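Local coordinates for putative methyl-accepting chemotaxis signal transduction protein (Campylobacter jejuni, PDB 6W3Y), which probably senses small amino acids such as the alanine bound here through its tandem PDC (dCache) ligand-binding region and passes the signal to the chemotaxis machinery, at residues 27-32 and 232-237; 78-83 and 158-163; 84-89 and 109-114; 126-131 and 140-145. All blocks are in the same frame, centred on the assembly; numbering follows the deposited sequence.

How the contacts relate
Contacts 2, 3 and 4 gather round one bound alanine in the first PDC sensor domain, while contact 1 joins the long helix 4-48 to a hairpin of the second sheet. Contacts 2 and 4 are closest, with centres 9 Å apart, and share neighbouring strands of one sheet: D160 OD1 of contact 2 lies 2.6 Å from T142 OG1 of contact 4. Between them they bind the ligand's amino group, through D160 and Y131, whereas contact 3, its centre about 15 Å from either, supplies K113 to the carboxylate. Contact 1 touches the sheet of contacts 2 and 4 at two isoleucines: F32 CZ approaches I161 CG2 to 3.7 Å, and Y236 OH approaches I141 CD1 to 3.7 Å.

Contact 1: 27-32 and 232-237; sequences STVEDF and KVFAYT
V29 of the long helix 4-48 points into the hairpin turn between strands 224-233 and 236-243, where V233, F234 and Y236 surround one of its methyls. That methyl, CG1, stands anti to the backbone N (chi1 175°), which carries it off the helix toward V233 and F234. V29 CG1 meets V233 CG1 at 3.8 Å, the two valines crossing obliquely.

F234 runs past V29 in the opposite sense and presents its ring edge: F234 CD2 lies 3.9 Å from V29 CG1. The same edge continues along the helix, with F234 CE2 3.9 Å from E30 CA, so the ring rests against backbone as much as side chain. Y236 touches with its CD2, 4.1 Å from V29 CG1.

The extended chain of E30 crosses V233 nearly at right angles. It offers its methylene, E30 CG lying 4.1 Å from F234 CZ, while OE2 bonds to Q26 one helical turn earlier. A type II' turn from V233 to Y236 brings the three hairpin side chains to the same helix; its tip residue F234 also makes a cation-pi contact with R33.

No hydrogen bond crosses between 27-32 and 232-237. The helix is therefore joined to the hairpin of the second sheet by apolar contact, with the E30 carboxylate directed along its own helix rather than to the hairpin.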
loop_
_atom_site.group_PDB
_atom_site.type_symbol
_atom_site.label_atom_id
_atom_site.label_comp_id
_atom_site.label_asym_id
_atom_site.label_seq_id
_atom_site.Cartn_x
_atom_site.Cartn_y
_atom_site.Cartn_z
ATOM N N SER A 27 4.640 -7.153 8.531
ATOM C CA SER A 27 4.129 -8.270 7.772
ATOM C C SER A 27 2.785 -7.902 7.134
ATOM O O SER A 27 2.460 -8.361 6.040
ATOM C CB SER A 27 3.932 -9.471 8.705
ATOM O OG SER A 27 5.191 -10.019 9.089
ATOM N N THR A 28 1.968 -7.145 7.873
ATOM C CA THR A 28 0.658 -6.759 7.396
ATOM C C THR A 28 0.823 -5.975 6.082
ATOM O O THR A 28 0.088 -6.189 5.111
ATOM C CB THR A 28 -0.048 -5.919 8.481
ATOM O OG1 THR A 28 -0.242 -6.718 9.652
ATOM C CG2 THR A 28 -1.415 -5.445 8.020
ATOM N N VAL A 29 1.728 -5.019 6.084
ATOM C CA VAL A 29 1.938 -4.175 4.914
ATOM C C VAL A 29 2.507 -5.027 3.769
ATOM O O VAL A 29 2.046 -4.931 2.608
ATOM C CB VAL A 29 2.888 -3.019 5.262
ATOM C CG1 VAL A 29 3.214 -2.196 4.032
ATOM C CG2 VAL A 29 2.326 -2.099 6.370
ATOM N N GLU A 30 3.473 -5.887 4.071
ATOM C CA GLU A 30 4.053 -6.774 3.057
ATOM C C GLU A 30 3.022 -7.660 2.416
ATOM O O GLU A 30 3.005 -7.852 1.186
ATOM C CB GLU A 30 5.141 -7.657 3.671
ATOM C CG GLU A 30 6.355 -6.873 4.103
ATOM C CD GLU A 30 7.365 -7.684 4.902
ATOM O OE1 GLU A 30 6.976 -8.783 5.421
ATOM O OE2 GLU A 30 8.533 -7.252 4.973
ATOM N N ASP A 31 2.143 -8.278 3.215
ATOM C CA ASP A 31 1.200 -9.255 2.700
ATOM C C ASP A 31 0.123 -8.591 1.861
ATOM O O ASP A 31 -0.350 -9.145 0.873
ATOM C CB ASP A 31 0.576 -10.087 3.824
ATOM C CG ASP A 31 1.582 -10.982 4.572
ATOM O OD1 ASP A 31 2.705 -11.149 4.089
ATOM O OD2 ASP A 31 1.166 -11.504 5.614
ATOM N N PHE A 32 -0.282 -7.401 2.268
ATOM C CA PHE A 32 -1.219 -6.612 1.460
ATOM C C PHE A 32 -0.635 -6.357 0.062
ATOM O O PHE A 32 -1.292 -6.573 -0.972
ATOM C CB PHE A 32 -1.517 -5.282 2.161
ATOM C CG PHE A 32 -2.400 -4.330 1.387
ATOM C CD1 PHE A 32 -3.776 -4.448 1.470
ATOM C CD2 PHE A 32 -1.854 -3.292 0.661
ATOM C CE1 PHE A 32 -4.596 -3.540 0.793
ATOM C CE2 PHE A 32 -2.672 -2.380 0.015
ATOM C CZ PHE A 32 -4.033 -2.521 0.082
ATOM N N LYS A 232 11.718 0.794 8.072
ATOM C CA LYS A 232 11.180 1.027 6.726
ATOM C C LYS A 232 10.446 -0.220 6.281
ATOM O O LYS A 232 10.950 -1.326 6.437
ATOM C CB LYS A 232 12.323 1.376 5.766
ATOM C CG LYS A 232 12.888 2.795 5.910
ATOM C CD LYS A 232 11.842 3.918 5.922
ATOM C CE LYS A 232 11.166 4.149 4.571
ATOM N NZ LYS A 232 12.091 4.787 3.599
ATOM N N VAL A 233 9.335 -0.015 5.576
ATOM C CA VAL A 233 8.584 -1.074 4.912
ATOM C C VAL A 233 8.155 -0.525 3.562
ATOM O O VAL A 233 7.286 0.334 3.508
ATOM C CB VAL A 233 7.361 -1.562 5.737
ATOM C CG1 VAL A 233 6.806 -2.829 5.061
ATOM C CG2 VAL A 233 7.717 -1.773 7.211
ATOM N N PHE A 234 8.881 -0.893 2.518
ATOM C CA PHE A 234 8.760 -0.205 1.207
ATOM C C PHE A 234 9.002 1.288 1.431
ATOM O O PHE A 234 9.992 1.629 2.066
ATOM C CB PHE A 234 7.423 -0.514 0.532
ATOM C CG PHE A 234 7.065 -1.960 0.557
ATOM C CD1 PHE A 234 7.887 -2.896 -0.044
ATOM C CD2 PHE A 234 5.868 -2.390 1.115
ATOM C CE1 PHE A 234 7.570 -4.253 -0.004
ATOM C CE2 PHE A 234 5.542 -3.717 1.155
ATOM C CZ PHE A 234 6.408 -4.672 0.631
ATOM N N ALA A 235 8.155 2.182 0.930
ATOM C CA ALA A 235 8.389 3.600 1.170
ATOM C C ALA A 235 7.783 4.087 2.481
ATOM O O ALA A 235 7.924 5.279 2.821
ATOM C CB ALA A 235 7.896 4.433 -0.014
ATOM N N TYR A 236 7.064 3.200 3.179
ATOM C CA TYR A 236 6.465 3.548 4.474
ATOM C C TYR A 236 7.483 3.427 5.601
ATOM O O TYR A 236 8.489 2.725 5.458
ATOM C CB TYR A 236 5.294 2.627 4.807
ATOM C CG TYR A 236 4.147 2.640 3.861
ATOM C CD1 TYR A 236 3.109 3.606 3.963
ATOM C CD2 TYR A 236 4.036 1.661 2.903
ATOM C CE1 TYR A 236 2.055 3.616 3.088
ATOM C CE2 TYR A 236 2.919 1.578 2.129
ATOM C CZ TYR A 236 1.989 2.595 2.156
ATOM O OH TYR A 236 0.882 2.293 1.469
ATOM N N THR A 237 7.162 4.063 6.728
ATOM C CA THR A 237 7.872 3.842 7.982
ATOM C C THR A 237 6.868 3.325 9.010
ATOM O O THR A 237 5.878 3.986 9.289
ATOM C CB THR A 237 8.517 5.148 8.496
ATOM O OG1 THR A 237 9.404 5.645 7.500
ATOM C CG2 THR A 237 9.327 4.878 9.741
#

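Contact 2: 78-83 and 158-163; sequences ALNVYL and GVDIPS. With ALA (alanine), chain C.
D160 is held by N80 and Y82 across the strands. Its OD2 accepts from N80 ND2 at 2.9 Å, on the anti side and close to the carboxylate plane, and from the N of the ligand alanine at 2.8 Å. The other oxygen, OD1, accepts from Y82 OH at 2.7 Å on its syn side, and also bonds to T142. With both oxygens engaged, the carboxylate is fixed in rotation and probably suits an ammonium group.

The Y82 ring lies between ligand and strand. The ligand CB sits over one face, while G158 packs against the opposite one, its CA 3.9 Å from the ring centroid. A chi1 of 49°, with CG between the backbone N and the carbonyl carbon, folds the ring back over G158, which has no side chain and lets the ring lie close.

Behind this shell the backbones pair antiparallel. Y82 and G158 form a hydrogen-bonded pair, and D160 N donates almost straight to N80 O (2.9 Å, 176°). V81 and V159 form the adjacent non-hydrogen-bonded pair, their side chains turned to the other face, against helix 4-48. Strand 80-84 is thus held between strands 90-94 and 152-162, and the latter in turn pairs with strand 139-149.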
loop_
_atom_site.group_PDB
_atom_site.type_symbol
_atom_site.label_atom_id
_atom_site.label_comp_id
_atom_site.label_asym_id
_atom_site.label_seq_id
_atom_site.Cartn_x
_atom_site.Cartn_y
_atom_site.Cartn_z
ATOM N N ALA A 78 -11.941 -5.072 -5.810
ATOM C CA ALA A 78 -11.185 -3.881 -6.183
ATOM C C ALA A 78 -12.140 -2.736 -6.518
ATOM O O ALA A 78 -13.305 -2.959 -6.856
ATOM C CB ALA A 78 -10.275 -4.148 -7.350
ATOM N N LEU A 79 -11.644 -1.500 -6.491
ATOM C CA LEU A 79 -12.476 -0.350 -6.839
ATOM C C LEU A 79 -12.619 -0.213 -8.376
ATOM O O LEU A 79 -13.713 -0.012 -8.902
ATOM C CB LEU A 79 -11.913 0.919 -6.234
ATOM C CG LEU A 79 -12.832 2.120 -6.286
ATOM C CD1 LEU A 79 -14.035 1.868 -5.338
ATOM C CD2 LEU A 79 -12.076 3.379 -5.867
ATOM N N ASN A 80 -11.474 -0.294 -9.061
ATOM C CA ASN A 80 -11.414 -0.194 -10.533
ATOM C C ASN A 80 -10.380 -1.206 -11.024
ATOM O O ASN A 80 -9.328 -1.352 -10.357
ATOM C CB ASN A 80 -11.010 1.200 -11.026
ATOM C CG ASN A 80 -11.868 2.318 -10.543
ATOM O OD1 ASN A 80 -13.041 2.395 -10.903
ATOM N ND2 ASN A 80 -11.256 3.227 -9.779
ATOM N N VAL A 81 -10.604 -1.745 -12.205
ATOM C CA VAL A 81 -9.610 -2.563 -12.885
ATOM C C VAL A 81 -9.716 -2.163 -14.356
ATOM O O VAL A 81 -10.821 -2.086 -14.900
ATOM C CB VAL A 81 -9.880 -4.081 -12.692
ATOM C CG1 VAL A 81 -8.875 -4.905 -13.482
ATOM C CG2 VAL A 81 -9.773 -4.474 -11.217
ATOM N N TYR A 82 -8.574 -1.863 -14.994
ATOM C CA TYR A 82 -8.626 -1.165 -16.281
ATOM C C TYR A 82 -7.382 -1.438 -17.114
ATOM O O TYR A 82 -6.353 -1.858 -16.588
ATOM C CB TYR A 82 -8.886 0.345 -16.067
ATOM C CG TYR A 82 -7.987 0.993 -15.043
ATOM C CD1 TYR A 82 -8.364 1.015 -13.700
ATOM C CD2 TYR A 82 -6.769 1.605 -15.357
ATOM C CE1 TYR A 82 -7.540 1.595 -12.733
ATOM C CE2 TYR A 82 -5.964 2.214 -14.415
ATOM C CZ TYR A 82 -6.361 2.212 -13.081
ATOM O OH TYR A 82 -5.555 2.816 -12.149
ATOM N N LEU A 83 -7.497 -1.126 -18.421
ATOM C CA LEU A 83 -6.418 -1.289 -19.359
ATOM C C LEU A 83 -6.316 -0.008 -20.176
ATOM O O LEU A 83 -7.240 0.354 -20.929
ATOM C CB LEU A 83 -6.659 -2.482 -20.268
ATOM C CG LEU A 83 -5.560 -2.786 -21.284
ATOM C CD1 LEU A 83 -4.272 -3.210 -20.604
ATOM C CD2 LEU A 83 -6.022 -3.845 -22.271
ATOM N N GLY A 158 -4.151 -1.469 -14.906
ATOM C CA GLY A 158 -4.184 -0.861 -13.577
ATOM C C GLY A 158 -5.240 -1.513 -12.697
ATOM O O GLY A 158 -6.310 -1.887 -13.162
ATOM N N VAL A 159 -4.886 -1.627 -11.408
ATOM C CA VAL A 159 -5.751 -2.183 -10.371
ATOM C C VAL A 159 -5.771 -1.187 -9.209
ATOM O O VAL A 159 -4.722 -0.895 -8.644
ATOM C CB VAL A 159 -5.239 -3.549 -9.895
ATOM C CG1 VAL A 159 -6.098 -4.038 -8.737
ATOM C CG2 VAL A 159 -5.200 -4.558 -11.029
ATOM N N ASP A 160 -6.962 -0.662 -8.873
ATOM C CA ASP A 160 -7.068 0.311 -7.793
ATOM C C ASP A 160 -7.707 -0.359 -6.571
ATOM O O ASP A 160 -8.821 -0.881 -6.622
ATOM C CB ASP A 160 -8.016 1.479 -8.165
ATOM C CG ASP A 160 -7.499 2.369 -9.274
ATOM O OD1 ASP A 160 -6.303 2.266 -9.636
ATOM O OD2 ASP A 160 -8.331 3.191 -9.754
ATOM N N ILE A 161 -6.956 -0.336 -5.468
ATOM C CA ILE A 161 -7.411 -0.857 -4.192
ATOM C C ILE A 161 -7.568 0.346 -3.231
ATOM O O ILE A 161 -6.644 1.133 -3.102
ATOM C CB ILE A 161 -6.386 -1.856 -3.606
ATOM C CG1 ILE A 161 -6.049 -2.962 -4.588
ATOM C CG2 ILE A 161 -6.934 -2.417 -2.278
ATOM C CD1 ILE A 161 -7.200 -3.826 -5.018
ATOM N N PRO A 162 -8.716 0.464 -2.536
ATOM C CA PRO A 162 -8.839 1.585 -1.596
ATOM C C PRO A 162 -7.692 1.584 -0.602
ATOM O O PRO A 162 -7.419 0.568 0.051
ATOM C CB PRO A 162 -10.187 1.328 -0.912
ATOM C CG PRO A 162 -10.975 0.581 -1.970
ATOM C CD PRO A 162 -9.957 -0.336 -2.589
ATOM N N SER A 163 -7.095 2.746 -0.392
ATOM C CA SER A 163 -6.063 2.849 0.625
ATOM C C SER A 163 -6.603 2.559 2.017
ATOM O O SER A 163 -5.859 2.076 2.878
ATOM C CB SER A 163 -5.322 4.157 0.549
ATOM O OG SER A 163 -6.198 5.199 0.580
HETATM N N ALA C . -7.395 5.602 -10.757
HETATM C CA ALA C . -6.977 5.905 -12.159
HETATM C C ALA C . -6.789 7.393 -12.296
HETATM O O ALA C . -7.205 8.159 -11.395
HETATM C CB ALA C . -8.034 5.437 -13.118
HETATM O OXT ALA C . -6.146 7.776 -13.313
#

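Contact 3: 84-89 and 109-114; sequences GLNNGK and DIKTKD. With ALA (alanine), chain C.
Beside the ligand pocket of the PDC sensor domain, a type I beta turn from L85 to G88, between strands 80-84 and 90-94, meets the 3-10 segment 110-112 that leads into helix 114-119. I110 packs against the base of the turn. Its CD1 lies 3.5 Å from L85 O and 3.9 Å from G84 CA, with the G88 and K89 carbonyl oxygens also close, so a methyl is set among backbone atoms. A chi1 of 68° places I110 CG1 between its backbone N and carbonyl carbon, with the chain extended from there toward the base of the turn.

K111 reaches across the outside. Its fully extended chain brings NZ to N86, where it donates to the backbone O at 2.8 Å, in the carbonyl plane, and to OD1 at 2.9 Å, from well above the amide C=O plane. Main chain and side chain of one asparagine thus share the ammonium. On the next residue an Asx turn, with N87 OD1 accepting from K89 N, shapes the loop further, and K89 forms a salt bridge with E58.

K113, at the N-cap position of helix 114-119, turns to the pocket instead: its bent chain sends NZ to the ligand carboxylate, 2.8 Å from OXT, and L108 O steadies the ammonium. The two segments are also bridged by a water, which donates to G88 O at 2.7 Å and accepts from I110 N at 3.0 Å.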
loop_
_atom_site.group_PDB
_atom_site.type_symbol
_atom_site.label_atom_id
_atom_site.label_comp_id
_atom_site.label_asym_id
_atom_site.label_seq_id
_atom_site.Cartn_x
_atom_site.Cartn_y
_atom_site.Cartn_z
ATOM N N GLY A 84 -5.195 0.670 -20.057
ATOM C CA GLY A 84 -4.922 1.902 -20.808
ATOM C C GLY A 84 -4.137 1.634 -22.075
ATOM O O GLY A 84 -3.175 0.862 -22.059
ATOM N N LEU A 85 -4.582 2.277 -23.160
ATOM C CA LEU A 85 -3.978 2.056 -24.470
ATOM C C LEU A 85 -3.195 3.265 -24.957
ATOM O O LEU A 85 -3.435 4.384 -24.522
ATOM C CB LEU A 85 -5.084 1.742 -25.475
ATOM C CG LEU A 85 -6.104 0.658 -25.115
ATOM C CD1 LEU A 85 -7.161 0.512 -26.200
ATOM C CD2 LEU A 85 -5.421 -0.689 -24.848
ATOM N N ASN A 86 -2.308 3.035 -25.930
ATOM C CA ASN A 86 -1.431 4.089 -26.428
ATOM C C ASN A 86 -2.197 5.215 -27.165
ATOM O O ASN A 86 -1.632 6.298 -27.365
ATOM C CB ASN A 86 -0.353 3.513 -27.350
ATOM C CG ASN A 86 0.626 4.567 -27.846
ATOM O OD1 ASN A 86 1.267 5.262 -27.058
ATOM N ND2 ASN A 86 0.772 4.652 -29.184
ATOM N N ASN A 87 -3.458 4.961 -27.557
ATOM C CA ASN A 87 -4.304 6.039 -28.091
ATOM C C ASN A 87 -5.007 6.878 -27.046
ATOM O O ASN A 87 -5.714 7.817 -27.397
ATOM C CB ASN A 87 -5.337 5.499 -29.069
ATOM C CG ASN A 87 -6.342 4.557 -28.421
ATOM O OD1 ASN A 87 -6.422 4.456 -27.189
ATOM N ND2 ASN A 87 -7.156 3.878 -29.267
ATOM N N GLY A 88 -4.651 6.668 -25.777
ATOM C CA GLY A 88 -5.169 7.424 -24.673
ATOM C C GLY A 88 -6.463 6.926 -24.075
ATOM O O GLY A 88 -6.875 7.400 -23.011
ATOM N N LYS A 89 -7.068 5.920 -24.690
ATOM C CA LYS A 89 -8.337 5.378 -24.152
ATOM C C LYS A 89 -8.038 4.360 -23.060
ATOM O O LYS A 89 -6.993 3.717 -23.038
ATOM C CB LYS A 89 -9.163 4.757 -25.255
ATOM C CG LYS A 89 -9.498 5.730 -26.351
ATOM C CD LYS A 89 -10.594 5.187 -27.201
ATOM C CE LYS A 89 -10.890 6.074 -28.376
ATOM N NZ LYS A 89 -11.821 5.332 -29.236
ATOM N N ASP A 109 -6.694 11.226 -19.263
ATOM C CA ASP A 109 -5.413 11.885 -19.383
ATOM C C ASP A 109 -4.258 10.971 -18.974
ATOM O O ASP A 109 -3.346 11.379 -18.242
ATOM C CB ASP A 109 -5.380 13.143 -18.517
ATOM C CG ASP A 109 -6.418 14.139 -18.904
ATOM O OD1 ASP A 109 -6.633 14.340 -20.121
ATOM O OD2 ASP A 109 -7.055 14.698 -17.996
ATOM N N ILE A 110 -4.212 9.758 -19.545
ATOM C CA ILE A 110 -3.370 8.721 -18.969
ATOM C C ILE A 110 -1.883 8.960 -19.199
ATOM O O ILE A 110 -1.039 8.578 -18.375
ATOM C CB ILE A 110 -3.768 7.310 -19.380
ATOM C CG1 ILE A 110 -3.514 7.035 -20.851
ATOM C CG2 ILE A 110 -5.199 7.072 -19.030
ATOM C CD1 ILE A 110 -4.037 5.699 -21.317
ATOM N N LYS A 111 -1.542 9.665 -20.275
ATOM C CA LYS A 111 -0.123 9.910 -20.510
ATOM C C LYS A 111 0.462 10.975 -19.566
ATOM O O LYS A 111 1.666 11.225 -19.585
ATOM C CB LYS A 111 0.142 10.212 -21.987
ATOM C CG LYS A 111 0.007 8.945 -22.850
ATOM C CD LYS A 111 0.260 9.153 -24.323
ATOM C CE LYS A 111 0.113 7.841 -25.061
ATOM N NZ LYS A 111 0.408 8.026 -26.515
ATOM N N THR A 112 -0.369 11.550 -18.691
ATOM C CA THR A 112 0.095 12.420 -17.614
ATOM C C THR A 112 0.093 11.723 -16.255
ATOM O O THR A 112 0.419 12.366 -15.235
ATOM C CB THR A 112 -0.731 13.715 -17.485
ATOM O OG1 THR A 112 -2.030 13.411 -16.946
ATOM C CG2 THR A 112 -0.839 14.423 -18.810
ATOM N N LYS A 113 -0.366 10.468 -16.210
ATOM C CA LYS A 113 -0.570 9.763 -14.946
ATOM C C LYS A 113 0.674 8.902 -14.673
ATOM O O LYS A 113 1.089 8.110 -15.526
ATOM C CB LYS A 113 -1.832 8.870 -15.020
ATOM C CG LYS A 113 -3.174 9.557 -15.219
ATOM C CD LYS A 113 -3.656 10.231 -13.970
ATOM C CE LYS A 113 -4.877 11.084 -14.207
ATOM N NZ LYS A 113 -6.127 10.316 -14.453
ATOM N N ASP A 114 1.132 8.896 -13.423
ATOM C CA ASP A 114 2.254 8.058 -13.061
ATOM C C ASP A 114 1.959 6.560 -13.217
ATOM O O ASP A 114 2.836 5.785 -13.624
ATOM C CB ASP A 114 2.750 8.391 -11.650
ATOM C CG ASP A 114 3.594 9.653 -11.595
ATOM O OD1 ASP A 114 4.015 10.194 -12.647
ATOM O OD2 ASP A 114 4.052 9.908 -10.475
HETATM N N ALA C . -7.395 5.602 -10.757
HETATM C CA ALA C . -6.977 5.905 -12.159
HETATM C C ALA C . -6.789 7.393 -12.296
HETATM O O ALA C . -7.205 8.159 -11.395
HETATM C CB ALA C . -8.034 5.437 -13.118
HETATM O OXT ALA C . -6.146 7.776 -13.313
HETATM O O HOH W 1 -5.890 9.674 -21.991
#

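Contact 4: 126-131 and 140-145; sequences FVTPAY and VITYSK. With ALA (alanine), chain C.
The Y131 ring carries V140 over one face, CG2 standing 4.0 Å from the ring centroid in a CH-pi contact. At its edge, near the ring plane, are T142 OG1 and the O atom of the ligand alanine. F126 shows its own edge to S144 OG, a hydroxyl that is hydrogen-bonded to W115 O, and the Y143 ring meets V127 at a slant, Y143 CD2 lying 3.8 Å from V127 CG2 where the two side chains run side by side.

Y131 OH is bonded twice: it donates to T142 OG1 at 2.7 Å and accepts from the ligand N at 2.9 Å. T142, itself tied to D160, thus links two ligand-binding residues.

These side chains stand on an antiparallel hairpin whose pairing is interrupted. F126 pairs with S144 and V127 with Y143, but Y131 pairs with V140 one residue out of step. In the break T128 takes over: with chi1 67° its OG1 lies between backbone N and carbonyl carbon and accepts from T142 N at 2.9 Å, replacing a main-chain carbonyl, while it donates to P129 O at 2.8 Å. T128 N still bonds T142 O.

The side-chain oxygen thus keeps T142 N satisfied despite the shift. Since the Y131 hydroxyl gives its proton to T142, it meets the ligand as an acceptor, consistent with recognition of an amino group.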
loop_
_atom_site.group_PDB
_atom_site.type_symbol
_atom_site.label_atom_id
_atom_site.label_comp_id
_atom_site.label_asym_id
_atom_site.label_seq_id
_atom_site.Cartn_x
_atom_site.Cartn_y
_atom_site.Cartn_z
ATOM N N PHE A 126 4.318 -1.580 -10.992
ATOM C CA PHE A 126 4.526 -0.289 -10.352
ATOM C C PHE A 126 3.413 -0.055 -9.298
ATOM O O PHE A 126 2.259 -0.366 -9.545
ATOM C CB PHE A 126 4.472 0.851 -11.398
ATOM C CG PHE A 126 4.771 2.197 -10.789
ATOM C CD1 PHE A 126 6.080 2.551 -10.501
ATOM C CD2 PHE A 126 3.767 3.121 -10.561
ATOM C CE1 PHE A 126 6.365 3.764 -9.930
ATOM C CE2 PHE A 126 4.046 4.363 -10.000
ATOM C CZ PHE A 126 5.344 4.680 -9.690
ATOM N N VAL A 127 3.815 0.418 -8.110
ATOM C CA VAL A 127 2.850 0.658 -7.025
ATOM C C VAL A 127 2.879 2.159 -6.704
ATOM O O VAL A 127 3.937 2.717 -6.368
ATOM C CB VAL A 127 3.202 -0.146 -5.762
ATOM C CG1 VAL A 127 2.105 0.069 -4.717
ATOM C CG2 VAL A 127 3.373 -1.621 -6.102
ATOM N N THR A 128 1.743 2.828 -6.863
ATOM C CA THR A 128 1.677 4.253 -6.608
ATOM C C THR A 128 1.622 4.512 -5.102
ATOM O O THR A 128 1.097 3.692 -4.336
ATOM C CB THR A 128 0.446 4.920 -7.236
ATOM O OG1 THR A 128 -0.752 4.472 -6.603
ATOM C CG2 THR A 128 0.331 4.674 -8.722
ATOM N N PRO A 129 2.028 5.710 -4.672
ATOM C CA PRO A 129 1.535 6.233 -3.382
ATOM C C PRO A 129 0.015 6.348 -3.437
ATOM O O PRO A 129 -0.590 6.409 -4.521
ATOM C CB PRO A 129 2.228 7.598 -3.243
ATOM C CG PRO A 129 3.211 7.686 -4.372
ATOM C CD PRO A 129 2.844 6.683 -5.401
ATOM N N ALA A 130 -0.625 6.502 -2.291
ATOM C CA ALA A 130 -2.065 6.699 -2.261
ATOM C C ALA A 130 -2.384 8.054 -2.945
ATOM O O ALA A 130 -1.671 9.036 -2.753
ATOM C CB ALA A 130 -2.564 6.707 -0.829
ATOM N N TYR A 131 -3.467 8.068 -3.713
ATOM C CA TYR A 131 -3.907 9.297 -4.380
ATOM C C TYR A 131 -5.404 9.207 -4.635
ATOM O O TYR A 131 -6.005 8.148 -4.540
ATOM C CB TYR A 131 -3.134 9.555 -5.695
ATOM C CG TYR A 131 -3.511 8.565 -6.770
ATOM C CD1 TYR A 131 -2.942 7.301 -6.796
ATOM C CD2 TYR A 131 -4.443 8.894 -7.749
ATOM C CE1 TYR A 131 -3.329 6.372 -7.733
ATOM C CE2 TYR A 131 -4.859 7.963 -8.679
ATOM C CZ TYR A 131 -4.331 6.691 -8.653
ATOM O OH TYR A 131 -4.746 5.781 -9.606
ATOM N N VAL A 140 -6.877 5.674 -3.376
ATOM C CA VAL A 140 -6.489 4.329 -3.820
ATOM C C VAL A 140 -4.976 4.209 -3.847
ATOM O O VAL A 140 -4.236 5.195 -3.997
ATOM C CB VAL A 140 -7.060 4.010 -5.202
ATOM C CG1 VAL A 140 -8.562 4.059 -5.178
ATOM C CG2 VAL A 140 -6.426 4.850 -6.316
ATOM N N ILE A 141 -4.543 2.955 -3.750
ATOM C CA ILE A 141 -3.217 2.541 -4.166
ATOM C C ILE A 141 -3.418 1.796 -5.485
ATOM O O ILE A 141 -4.292 0.903 -5.564
ATOM C CB ILE A 141 -2.567 1.615 -3.110
ATOM C CG1 ILE A 141 -2.353 2.394 -1.822
ATOM C CG2 ILE A 141 -1.263 1.057 -3.614
ATOM C CD1 ILE A 141 -2.162 1.530 -0.581
ATOM N N THR A 142 -2.627 2.199 -6.511
ATOM C CA THR A 142 -2.772 1.553 -7.811
ATOM C C THR A 142 -1.532 0.684 -8.078
ATOM O O THR A 142 -0.377 1.082 -7.822
ATOM C CB THR A 142 -2.892 2.617 -8.910
ATOM O OG1 THR A 142 -4.087 3.360 -8.690
ATOM C CG2 THR A 142 -2.896 1.988 -10.323
ATOM N N TYR A 143 -1.816 -0.525 -8.558
ATOM C CA TYR A 143 -0.828 -1.479 -9.041
ATOM C C TYR A 143 -0.972 -1.476 -10.554
ATOM O O TYR A 143 -2.066 -1.754 -11.077
ATOM C CB TYR A 143 -1.138 -2.871 -8.476
ATOM C CG TYR A 143 -1.157 -2.896 -6.975
ATOM C CD1 TYR A 143 -2.278 -2.482 -6.273
ATOM C CD2 TYR A 143 -0.033 -3.226 -6.261
ATOM C CE1 TYR A 143 -2.274 -2.415 -4.886
ATOM C CE2 TYR A 143 -0.005 -3.136 -4.876
ATOM C CZ TYR A 143 -1.140 -2.735 -4.202
ATOM O OH TYR A 143 -1.194 -2.705 -2.818
ATOM N N SER A 144 0.117 -1.162 -11.267
ATOM C CA SER A 144 0.043 -1.133 -12.724
ATOM C C SER A 144 1.154 -1.961 -13.351
ATOM O O SER A 144 2.189 -2.212 -12.731
ATOM C CB SER A 144 0.059 0.306 -13.256
ATOM O OG SER A 144 1.235 0.948 -12.915
ATOM N N LYS A 145 0.886 -2.411 -14.569
ATOM C CA LYS A 145 1.809 -3.316 -15.222
ATOM C C LYS A 145 1.621 -3.171 -16.726
ATOM O O LYS A 145 0.526 -3.355 -17.239
ATOM C CB LYS A 145 1.503 -4.769 -14.784
ATOM C CG LYS A 145 2.457 -5.832 -15.310
ATOM C CD LYS A 145 3.856 -5.644 -14.811
ATOM C CE LYS A 145 4.713 -6.911 -14.791
ATOM N NZ LYS A 145 5.111 -7.300 -16.157
HETATM N N ALA C . -7.395 5.602 -10.757
HETATM C CA ALA C . -6.977 5.905 -12.159
HETATM C C ALA C . -6.789 7.393 -12.296
HETATM O O ALA C . -7.205 8.159 -11.395
HETATM C CB ALA C . -8.034 5.437 -13.118
HETATM O OXT ALA C . -6.146 7.776 -13.313
#